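Local coordinates for putative glycosyltransferase (GalT1) (Streptococcus parasanguinis FW213, PDB 5HEA), which probably transfers sugar from a nucleotide-linked donor, this chain being the C-terminal part of a longer protein and holding a GT-A-type glycosyltransferase family 2 domain, at residues S8-V13 / I38-G43; A78-A83 / I181-G186. One frame throughout, in Å; residues are numbered along the deposited sequence.

Interaction 1 (S8-V13 / I38-G43); sequences SIIVPV and ILINDG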
loop_
_atom_site.group_PDB
_atom_site.type_symbol
_atom_site.label_atom_id
_atom_site.label_comp_id
_atom_site.label_asym_id
_atom_site.label_seq_id
_atom_site.Cartn_x
_atom_site.Cartn_y
_atom_site.Cartn_z
ATOM N N SER A 8 -23.402 -20.647 26.506
ATOM C CA SER A 8 -22.276 -20.560 25.573
ATOM C C SER A 8 -21.149 -19.690 26.135
ATOM O O SER A 8 -21.350 -18.506 26.412
ATOM C CB SER A 8 -22.729 -20.005 24.221
ATOM O OG SER A 8 -23.654 -20.867 23.583
ATOM N N ILE A 9 -19.965 -20.282 26.280
ATOM C CA ILE A 9 -18.778 -19.580 26.775
ATOM C C ILE A 9 -17.846 -19.272 25.621
ATOM O O ILE A 9 -17.291 -20.186 25.003
ATOM C CB ILE A 9 -17.985 -20.441 27.765
ATOM C CG1 ILE A 9 -18.921 -21.016 28.840
ATOM C CG2 ILE A 9 -16.837 -19.622 28.371
ATOM C CD1 ILE A 9 -18.279 -22.138 29.659
ATOM N N ILE A 10 -17.681 -17.985 25.334
ATOM C CA ILE A 10 -16.889 -17.528 24.202
ATOM C C ILE A 10 -15.478 -17.181 24.647
ATOM O O ILE A 10 -15.271 -16.322 25.507
ATOM C CB ILE A 10 -17.572 -16.328 23.504
ATOM C CG1 ILE A 10 -18.897 -16.790 22.880
ATOM C CG2 ILE A 10 -16.639 -15.702 22.451
ATOM C CD1 ILE A 10 -19.839 -15.660 22.505
ATOM N N VAL A 11 -14.505 -17.872 24.067
ATOM C CA VAL A 11 -13.124 -17.745 24.501
ATOM C C VAL A 11 -12.229 -17.441 23.299
ATOM O O VAL A 11 -11.841 -18.340 22.554
ATOM C CB VAL A 11 -12.652 -19.031 25.224
ATOM C CG1 VAL A 11 -11.181 -18.914 25.661
ATOM C CG2 VAL A 11 -13.550 -19.325 26.425
ATOM N N PRO A 12 -11.918 -16.158 23.090
ATOM C CA PRO A 12 -10.995 -15.788 22.018
ATOM C C PRO A 12 -9.584 -16.238 22.375
ATOM O O PRO A 12 -9.162 -16.131 23.529
ATOM C CB PRO A 12 -11.070 -14.253 22.002
ATOM C CG PRO A 12 -12.355 -13.931 22.707
ATOM C CD PRO A 12 -12.494 -14.979 23.751
ATOM N N VAL A 13 -8.865 -16.746 21.384
ATOM C CA VAL A 13 -7.535 -17.296 21.610
ATOM C C VAL A 13 -6.574 -16.692 20.610
ATOM O O VAL A 13 -6.707 -16.909 19.402
ATOM C CB VAL A 13 -7.524 -18.838 21.461
ATOM C CG1 VAL A 13 -6.095 -19.377 21.534
ATOM C CG2 VAL A 13 -8.385 -19.482 22.530
ATOM N N ILE A 38 -16.736 -22.190 23.152
ATOM C CA ILE A 38 -16.391 -21.823 21.795
ATOM C C ILE A 38 -15.033 -21.155 21.810
ATOM O O ILE A 38 -14.885 -20.012 22.248
ATOM C CB ILE A 38 -17.448 -20.913 21.184
ATOM C CG1 ILE A 38 -18.822 -21.557 21.372
ATOM C CG2 ILE A 38 -17.158 -20.677 19.701
ATOM C CD1 ILE A 38 -19.945 -20.683 20.944
ATOM N N LEU A 39 -14.031 -21.920 21.389
ATOM C CA LEU A 39 -12.663 -21.452 21.306
ATOM C C LEU A 39 -12.447 -20.838 19.937
ATOM O O LEU A 39 -12.475 -21.546 18.940
ATOM C CB LEU A 39 -11.697 -22.635 21.481
ATOM C CG LEU A 39 -11.459 -23.165 22.890
ATOM C CD1 LEU A 39 -10.484 -24.358 22.875
ATOM C CD2 LEU A 39 -10.933 -22.041 23.763
ATOM N N ILE A 40 -12.238 -19.526 19.870
ATOM C CA ILE A 40 -11.947 -18.917 18.578
ATOM C C ILE A 40 -10.457 -18.641 18.449
ATOM O O ILE A 40 -9.950 -17.633 18.958
ATOM C CB ILE A 40 -12.764 -17.627 18.305
ATOM C CG1 ILE A 40 -14.264 -17.877 18.508
ATOM C CG2 ILE A 40 -12.503 -17.124 16.892
ATOM C CD1 ILE A 40 -14.738 -17.603 19.923
ATOM N N ASN A 41 -9.749 -19.551 17.783
ATOM C CA ASN A 41 -8.340 -19.328 17.510
ATOM C C ASN A 41 -8.208 -18.309 16.385
ATOM O O ASN A 41 -8.531 -18.595 15.228
ATOM C CB ASN A 41 -7.623 -20.631 17.134
ATOM C CG ASN A 41 -6.266 -20.374 16.555
ATOM O OD1 ASN A 41 -5.556 -19.494 17.018
ATOM N ND2 ASN A 41 -5.904 -21.116 15.514
ATOM N N ASP A 42 -7.716 -17.126 16.736
ATOM C CA ASP A 42 -7.635 -15.983 15.825
ATOM C C ASP A 42 -6.286 -15.980 15.098
ATOM O O ASP A 42 -5.544 -14.993 15.132
ATOM C CB ASP A 42 -7.846 -14.694 16.655
ATOM C CG ASP A 42 -7.938 -13.431 15.809
ATOM O OD1 ASP A 42 -8.522 -13.460 14.700
ATOM O OD2 ASP A 42 -7.420 -12.396 16.274
ATOM N N GLY A 43 -5.952 -17.104 14.460
ATOM C CA GLY A 43 -4.715 -17.194 13.702
ATOM C C GLY A 43 -3.458 -17.176 14.566
ATOM O O GLY A 43 -2.448 -16.611 14.162
#
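The flat groups that meet here are the peptide units of two parallel strands, 8-13 and 38-41. I38 N donates to I9 O at 2.8 Å, and V11 N returns to I38 O at 2.8 Å. I40 N to V11 O, V13 N to I40 O and D42 N to V13 O continue the ladder. The D42 bond is nearly straight, 176° at the hydrogen. I10, P12, I38 and I40 lie on one side of the strand pair, and V11, V13, L39 and N41 on the other. The strands begin and end the beta-alpha-beta unit 7-13, 20-28, 35-41 of the GT-A Rossmann-like fold. On the first side, I10 CG2 is anti to the backbone N, and this branch rather than CG1 meets I40 CD1, at 3.7 Å. On the second, V11 and L39 lie side by side, with V11 CG1 3.7 Å from L39 CD2. The same L39 methyl also touches V13 CG2, at 3.8 Å. Helix 72-82 packs on the I10 and I40 face, helix 48-58 on the V13 and L39 face. The D42 carboxylate is held through OD1 by A70 N and Q67 NE2, and through OD2 by G71 N.

Interaction 2 (A78-A83 / I181-G186); sequences AGITYA and IRFPLG
I80, on helix 72-82, meets the loop 181-186 through two separate methyls. The first contact is apolar against a charged plane. I80 CG2 sits over the centre of one face of the R182 guanidinium, 3.7 Å from R182 CZ. The R182 chain bends at its second torsion (chi2 -59°), and its guanidinium comes to lie against I80. The two side chains run antiparallel alongside each other. The second contact is apolar against an aromatic ring. I80 CD1 reaches the edge of F183, near the ring plane, and lies 3.9 Å from F183 CE1. The F183 and I80 side chains meet roughly perpendicular. F183 also makes a cation-pi contact with R76 and an edge-to-face contact with F90.

The polar bonds do not bridge the segments. R182 NH1 donates to its own neighbour, I181 O, at 2.7 Å, and this partner lies in the guanidinium plane. T81 OG1 is bonded to N77 O within the helix. The loop backbone is tied down by other bonds: F183 O accepts from N77 ND2 and P184 O from S73 OG, while L185 N donates to E277 of a neighbouring subunit.

Since R182 NH1 bonds in the plane and I80 CG2 covers a face, the guanidinium can offer an apolar surface to the helix while an in-plane N-H of NH1 serves I181 O.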
loop_
_atom_site.group_PDB
_atom_site.type_symbol
_atom_site.label_atom_id
_atom_site.label_comp_id
_atom_site.label_asym_id
_atom_site.label_seq_id
_atom_site.Cartn_x
_atom_site.Cartn_y
_atom_site.Cartn_z
ATOM N N ALA A 78 -17.483 -13.790 16.071
ATOM C CA ALA A 78 -17.588 -15.143 15.525
ATOM C C ALA A 78 -18.175 -16.067 16.579
ATOM O O ALA A 78 -18.997 -16.937 16.277
ATOM C CB ALA A 78 -16.208 -15.663 15.062
ATOM N N GLY A 79 -17.743 -15.874 17.821
ATOM C CA GLY A 79 -18.267 -16.644 18.936
ATOM C C GLY A 79 -19.766 -16.437 19.112
ATOM O O GLY A 79 -20.521 -17.395 19.290
ATOM N N ILE A 80 -20.195 -15.181 19.080
ATOM C CA ILE A 80 -21.621 -14.842 19.220
ATOM C C ILE A 80 -22.466 -15.497 18.120
ATOM O O ILE A 80 -23.585 -15.972 18.361
ATOM C CB ILE A 80 -21.829 -13.317 19.186
ATOM C CG1 ILE A 80 -21.111 -12.662 20.373
ATOM C CG2 ILE A 80 -23.330 -12.961 19.203
ATOM C CD1 ILE A 80 -21.085 -11.136 20.317
ATOM N N THR A 81 -21.905 -15.527 16.917
ATOM C CA THR A 81 -22.570 -16.091 15.747
ATOM C C THR A 81 -22.698 -17.604 15.851
ATOM O O THR A 81 -23.741 -18.169 15.516
ATOM C CB THR A 81 -21.787 -15.729 14.460
ATOM O OG1 THR A 81 -21.797 -14.308 14.295
ATOM C CG2 THR A 81 -22.409 -16.371 13.245
ATOM N N TYR A 82 -21.642 -18.255 16.328
ATOM C CA TYR A 82 -21.631 -19.713 16.457
ATOM C C TYR A 82 -22.413 -20.216 17.695
ATOM O O TYR A 82 -22.863 -21.364 17.740
ATOM C CB TYR A 82 -20.180 -20.221 16.445
ATOM C CG TYR A 82 -20.010 -21.722 16.560
ATOM C CD1 TYR A 82 -19.813 -22.513 15.430
ATOM C CD2 TYR A 82 -20.031 -22.353 17.805
ATOM C CE1 TYR A 82 -19.656 -23.893 15.541
ATOM C CE2 TYR A 82 -19.880 -23.727 17.923
ATOM C CZ TYR A 82 -19.689 -24.491 16.793
ATOM O OH TYR A 82 -19.534 -25.852 16.928
ATOM N N ALA A 83 -22.594 -19.347 18.682
ATOM C CA ALA A 83 -23.219 -19.734 19.947
ATOM C C ALA A 83 -24.661 -20.205 19.790
ATOM O O ALA A 83 -25.471 -19.539 19.161
ATOM C CB ALA A 83 -23.161 -18.571 20.928
ATOM N N ILE A 181 -26.229 -6.273 18.254
ATOM C CA ILE A 181 -25.064 -5.856 19.028
ATOM C C ILE A 181 -23.835 -6.691 18.677
ATOM O O ILE A 181 -23.848 -7.918 18.828
ATOM C CB ILE A 181 -25.338 -5.920 20.563
ATOM C CG1 ILE A 181 -26.378 -4.861 20.964
ATOM C CG2 ILE A 181 -24.053 -5.673 21.327
ATOM C CD1 ILE A 181 -26.804 -4.919 22.435
ATOM N N ARG A 182 -22.781 -6.023 18.210
ATOM C CA ARG A 182 -21.503 -6.669 17.890
ATOM C C ARG A 182 -20.369 -5.783 18.357
ATOM O O ARG A 182 -20.541 -4.566 18.482
ATOM C CB ARG A 182 -21.374 -6.926 16.371
ATOM C CG ARG A 182 -22.331 -8.003 15.827
ATOM C CD ARG A 182 -22.113 -9.355 16.518
ATOM N NE ARG A 182 -22.948 -10.426 15.968
ATOM C CZ ARG A 182 -24.183 -10.710 16.380
ATOM N NH1 ARG A 182 -24.760 -9.995 17.346
ATOM N NH2 ARG A 182 -24.851 -11.712 15.819
ATOM N N PHE A 183 -19.214 -6.392 18.627
ATOM C CA PHE A 183 -18.019 -5.635 18.965
ATOM C C PHE A 183 -17.512 -4.966 17.683
ATOM O O PHE A 183 -17.524 -5.583 16.626
ATOM C CB PHE A 183 -16.945 -6.551 19.554
ATOM C CG PHE A 183 -17.334 -7.163 20.885
ATOM C CD1 PHE A 183 -18.121 -8.306 20.934
ATOM C CD2 PHE A 183 -16.940 -6.574 22.080
ATOM C CE1 PHE A 183 -18.505 -8.870 22.160
ATOM C CE2 PHE A 183 -17.320 -7.129 23.312
ATOM C CZ PHE A 183 -18.101 -8.280 23.341
ATOM N N PRO A 184 -17.061 -3.706 17.783
ATOM C CA PRO A 184 -16.513 -2.933 16.653
ATOM C C PRO A 184 -15.166 -3.452 16.147
ATOM O O PRO A 184 -14.249 -3.672 16.932
ATOM C CB PRO A 184 -16.347 -1.527 17.245
ATOM C CG PRO A 184 -16.213 -1.763 18.717
ATOM C CD PRO A 184 -17.164 -2.888 19.001
ATOM N N LEU A 185 -15.047 -3.624 14.835
ATOM C CA LEU A 185 -13.874 -4.258 14.241
ATOM C C LEU A 185 -12.617 -3.403 14.298
ATOM O O LEU A 185 -12.678 -2.174 14.214
ATOM C CB LEU A 185 -14.157 -4.671 12.795
ATOM C CG LEU A 185 -15.008 -5.927 12.594
ATOM C CD1 LEU A 185 -14.916 -6.853 13.807
ATOM C CD2 LEU A 185 -16.450 -5.602 12.276
ATOM N N GLY A 186 -11.478 -4.072 14.468
ATOM C CA GLY A 186 -10.173 -3.438 14.404
ATOM C C GLY A 186 -9.904 -2.487 15.550
ATOM O O GLY A 186 -8.822 -1.913 15.657
#

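How the interactions relate
The two contacts are neighbours, with centres about 11 Å apart. Interaction 1 belongs to the central sheet and is made largely of backbone hydrogen bonds between strands, backed by aliphatic packing on both faces. Interaction 2 lies beside the sheet, where helix 72-82 meets an irregular loop. It is also largely buried, but it has no hydrogen bond across its segments and rests on side chains alone. Segment 78-83 joins the two: I10 CD1 of interaction 1 packs 3.5 Å from I80 N on the helix, and I38 CD1 lies 3.6 Å from the CA of A83, just after it. Other subunits approach both contacts, with more residues of interaction 2 within their reach.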